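Local coordinates for protein processed glycerol phosphate lipoteichoic acid synthase 2 (Bacillus subtilis, PDB 2W8D) that belongs to the lipoteichoic acid synthase family, its processed C-terminal domain having a sulfatase-like fold of the alkaline phosphatase clan that holds a magnesium ion, at residues 324-332 and 401-409. Numbering follows the deposited sequence.
Sequences DTKDYLMSG and LRFYEPKGF
Tyr404 reaches Asp327 with its hydroxyl, which sits between two oxygens of that one residue. OH is 2.5 Å from the backbone O of Asp327 and 2.7 Å from its OD1. The backbone O lies at the ring edge, in plane, whereas the carboxylate stands almost perpendicular to the ring, at 88°. OD2 takes a weak hydrogen bond from the backbone N of Lys407, at 3.3 Å and bent to 130°. Leu329 lies over one face of the Tyr404 ring, its CG 4.0 Å from the ring centroid, a CH-pi contact. Its CD1 also meets Leu401 CD2 at 4.1 Å. Pro406 packs across Tyr328, with CB 3.5 Å from CE1. Phe409 touches the same ring more loosely.

Tyr404 has CG anti to its backbone N (chi1 -172°), which carries the ring across to the other loop. A type I turn from Thr325 to Tyr328 presents Asp327. An Asx turn, closed by Lys326 N on Asp324 OD1, overlaps its start. Lys15 forms a long, weak ion pair with Asp327 OD1, and Gln113 NE2 is hydrogen-bonded to the backbone O of Tyr404.

The contact joins the loop between helix 313-320 and strand 344-345 to the loop following helix 380-397. Helix 6-17 packs on Leu329 and Tyr404, helix 380-397 on Leu329 and Leu401, and helix 115-118 on Tyr328 and Phe409.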
loop_
_atom_site.group_PDB
_atom_site.type_symbol
_atom_site.label_atom_id
_atom_site.label_comp_id
_atom_site.label_asym_id
_atom_site.label_seq_id
_atom_site.Cartn_x
_atom_site.Cartn_y
_atom_site.Cartn_z
ATOM N N ASP A 324 -7.315 -18.433 6.267
ATOM C CA ASP A 324 -7.058 -19.140 5.022
ATOM C C ASP A 324 -7.694 -18.446 3.813
ATOM O O ASP A 324 -8.914 -18.273 3.758
ATOM C CB ASP A 324 -7.593 -20.581 5.145
ATOM C CG ASP A 324 -7.358 -21.408 3.887
ATOM O OD1 ASP A 324 -6.493 -21.015 3.054
ATOM O OD2 ASP A 324 -8.035 -22.454 3.746
ATOM N N THR A 325 -6.854 -18.086 2.841
ATOM C CA THR A 325 -7.271 -17.304 1.680
ATOM C C THR A 325 -7.490 -18.119 0.405
ATOM O O THR A 325 -7.778 -17.547 -0.648
ATOM C CB THR A 325 -6.277 -16.167 1.370
ATOM O OG1 THR A 325 -4.964 -16.705 1.193
ATOM C CG2 THR A 325 -6.263 -15.135 2.473
ATOM N N LYS A 326 -7.357 -19.440 0.497
ATOM C CA LYS A 326 -7.559 -20.329 -0.653
ATOM C C LYS A 326 -8.933 -20.219 -1.314
ATOM O O LYS A 326 -9.064 -20.480 -2.508
ATOM C CB LYS A 326 -7.284 -21.801 -0.281
ATOM C CG LYS A 326 -7.068 -22.714 -1.507
ATOM C CD LYS A 326 -6.381 -24.049 -1.173
ATOM C CE LYS A 326 -5.700 -24.666 -2.411
ATOM N NZ LYS A 326 -4.437 -25.413 -2.054
ATOM N N ASP A 327 -9.954 -19.862 -0.544
ATOM C CA ASP A 327 -11.300 -19.792 -1.109
ATOM C C ASP A 327 -11.682 -18.418 -1.692
ATOM O O ASP A 327 -12.762 -18.262 -2.252
ATOM C CB ASP A 327 -12.350 -20.292 -0.114
ATOM C CG ASP A 327 -13.496 -21.034 -0.803
ATOM O OD1 ASP A 327 -13.443 -21.206 -2.044
ATOM O OD2 ASP A 327 -14.455 -21.455 -0.117
ATOM N N TYR A 328 -10.787 -17.438 -1.594
ATOM C CA TYR A 328 -11.035 -16.104 -2.162
ATOM C C TYR A 328 -10.378 -15.879 -3.502
ATOM O O TYR A 328 -9.290 -16.382 -3.769
ATOM C CB TYR A 328 -10.567 -15.018 -1.202
ATOM C CG TYR A 328 -11.243 -15.134 0.121
ATOM C CD1 TYR A 328 -12.573 -14.742 0.275
ATOM C CD2 TYR A 328 -10.574 -15.665 1.223
ATOM C CE1 TYR A 328 -13.209 -14.843 1.485
ATOM C CE2 TYR A 328 -11.218 -15.784 2.450
ATOM C CZ TYR A 328 -12.540 -15.369 2.565
ATOM O OH TYR A 328 -13.199 -15.478 3.768
ATOM N N LEU A 329 -11.020 -15.064 -4.327
ATOM C CA LEU A 329 -10.477 -14.731 -5.624
ATOM C C LEU A 329 -9.626 -13.473 -5.492
ATOM O O LEU A 329 -10.122 -12.353 -5.625
ATOM C CB LEU A 329 -11.602 -14.569 -6.643
ATOM C CG LEU A 329 -12.471 -15.809 -6.900
ATOM C CD1 LEU A 329 -13.282 -15.585 -8.139
ATOM C CD2 LEU A 329 -11.641 -17.089 -7.056
HETATM N N MSE A 330 -8.345 -13.694 -5.205
HETATM C CA MSE A 330 -7.375 -12.663 -4.936
HETATM C C MSE A 330 -6.209 -12.856 -5.892
HETATM O O MSE A 330 -5.780 -13.973 -6.130
HETATM C CB MSE A 330 -6.898 -12.754 -3.495
HETATM C CG MSE A 330 -7.899 -12.207 -2.490
HETATM SE SE MSE A 330 -7.268 -12.291 -0.636
HETATM C CE MSE A 330 -8.657 -11.155 0.144
ATOM N N SER A 331 -5.696 -11.753 -6.426
ATOM C CA SER A 331 -4.624 -11.796 -7.404
ATOM C C SER A 331 -3.252 -11.985 -6.781
ATOM O O SER A 331 -2.346 -12.520 -7.426
ATOM C CB SER A 331 -4.627 -10.504 -8.229
ATOM O OG SER A 331 -5.709 -10.536 -9.152
ATOM N N GLY A 332 -3.099 -11.544 -5.533
ATOM C CA GLY A 332 -1.780 -11.501 -4.887
ATOM C C GLY A 332 -1.307 -12.782 -4.220
ATOM O O GLY A 332 -2.049 -13.736 -4.038
ATOM N N LEU A 401 -17.769 -11.239 -8.748
ATOM C CA LEU A 401 -18.039 -11.585 -7.357
ATOM C C LEU A 401 -19.546 -11.630 -6.974
ATOM O O LEU A 401 -19.887 -12.187 -5.934
ATOM C CB LEU A 401 -17.173 -10.737 -6.402
ATOM C CG LEU A 401 -15.648 -10.913 -6.593
ATOM C CD1 LEU A 401 -14.799 -9.967 -5.710
ATOM C CD2 LEU A 401 -15.180 -12.346 -6.396
ATOM N N ARG A 402 -20.443 -11.094 -7.806
ATOM C CA ARG A 402 -21.889 -11.379 -7.652
ATOM C C ARG A 402 -22.193 -12.886 -7.724
ATOM O O ARG A 402 -23.224 -13.348 -7.227
ATOM C CB ARG A 402 -22.737 -10.677 -8.731
ATOM C CG ARG A 402 -22.691 -9.157 -8.707
ATOM C CD ARG A 402 -23.402 -8.606 -9.892
ATOM N NE ARG A 402 -22.622 -8.761 -11.125
ATOM C CZ ARG A 402 -23.126 -8.676 -12.358
ATOM N NH1 ARG A 402 -24.426 -8.481 -12.527
ATOM N NH2 ARG A 402 -22.334 -8.823 -13.425
ATOM N N PHE A 403 -21.309 -13.636 -8.373
ATOM C CA PHE A 403 -21.552 -15.047 -8.668
ATOM C C PHE A 403 -20.591 -15.987 -7.935
ATOM O O PHE A 403 -20.504 -17.152 -8.276
ATOM C CB PHE A 403 -21.459 -15.278 -10.185
ATOM C CG PHE A 403 -22.247 -14.271 -11.006
ATOM C CD1 PHE A 403 -23.644 -14.210 -10.914
ATOM C CD2 PHE A 403 -21.589 -13.381 -11.860
ATOM C CE1 PHE A 403 -24.349 -13.285 -11.641
ATOM C CE2 PHE A 403 -22.302 -12.452 -12.601
ATOM C CZ PHE A 403 -23.674 -12.401 -12.490
ATOM N N TYR A 404 -19.859 -15.476 -6.943
ATOM C CA TYR A 404 -18.938 -16.294 -6.171
ATOM C C TYR A 404 -19.196 -16.182 -4.677
ATOM O O TYR A 404 -19.175 -15.078 -4.133
ATOM C CB TYR A 404 -17.502 -15.873 -6.444
ATOM C CG TYR A 404 -16.522 -16.815 -5.831
ATOM C CD1 TYR A 404 -15.786 -16.454 -4.705
ATOM C CD2 TYR A 404 -16.363 -18.096 -6.351
ATOM C CE1 TYR A 404 -14.881 -17.339 -4.135
ATOM C CE2 TYR A 404 -15.472 -18.997 -5.789
ATOM C CZ TYR A 404 -14.734 -18.626 -4.680
ATOM O OH TYR A 404 -13.849 -19.538 -4.135
ATOM N N GLU A 405 -19.406 -17.317 -4.010
ATOM C CA GLU A 405 -19.531 -17.330 -2.548
ATOM C C GLU A 405 -18.429 -18.146 -1.865
ATOM O O GLU A 405 -18.432 -19.373 -1.949
ATOM C CB GLU A 405 -20.898 -17.843 -2.101
ATOM C CG GLU A 405 -22.026 -17.659 -3.124
ATOM C CD GLU A 405 -23.360 -17.341 -2.470
ATOM O OE1 GLU A 405 -24.323 -18.131 -2.637
ATOM O OE2 GLU A 405 -23.441 -16.292 -1.784
ATOM N N PRO A 406 -17.483 -17.459 -1.190
ATOM C CA PRO A 406 -16.463 -18.120 -0.378
ATOM C C PRO A 406 -17.127 -18.631 0.887
ATOM O O PRO A 406 -18.206 -18.159 1.224
ATOM C CB PRO A 406 -15.473 -16.989 -0.047
ATOM C CG PRO A 406 -15.840 -15.840 -0.955
ATOM C CD PRO A 406 -17.323 -15.997 -1.176
ATOM N N LYS A 407 -16.480 -19.557 1.595
ATOM C CA LYS A 407 -17.168 -20.316 2.648
ATOM C C LYS A 407 -17.512 -19.534 3.911
ATOM O O LYS A 407 -18.611 -19.670 4.455
ATOM C CB LYS A 407 -16.424 -21.620 3.015
ATOM C CG LYS A 407 -17.156 -22.933 2.616
ATOM C CD LYS A 407 -18.688 -22.837 2.761
ATOM C CE LYS A 407 -19.206 -23.267 4.152
ATOM N NZ LYS A 407 -20.609 -22.823 4.351
ATOM N N GLY A 408 -16.577 -18.731 4.394
ATOM C CA GLY A 408 -16.852 -18.021 5.630
ATOM C C GLY A 408 -17.864 -16.944 5.327
ATOM O O GLY A 408 -18.783 -16.706 6.092
ATOM N N PHE A 409 -17.716 -16.370 4.141
ATOM C CA PHE A 409 -18.154 -15.018 3.835
ATOM C C PHE A 409 -19.631 -14.741 3.866
ATOM O O PHE A 409 -20.428 -15.417 3.215
ATOM C CB PHE A 409 -17.643 -14.627 2.464
ATOM C CG PHE A 409 -17.675 -13.165 2.224
ATOM C CD1 PHE A 409 -16.694 -12.346 2.779
ATOM C CD2 PHE A 409 -18.672 -12.602 1.438
ATOM C CE1 PHE A 409 -16.718 -10.988 2.575
ATOM C CE2 PHE A 409 -18.701 -11.232 1.211
ATOM C CZ PHE A 409 -17.727 -10.419 1.780
#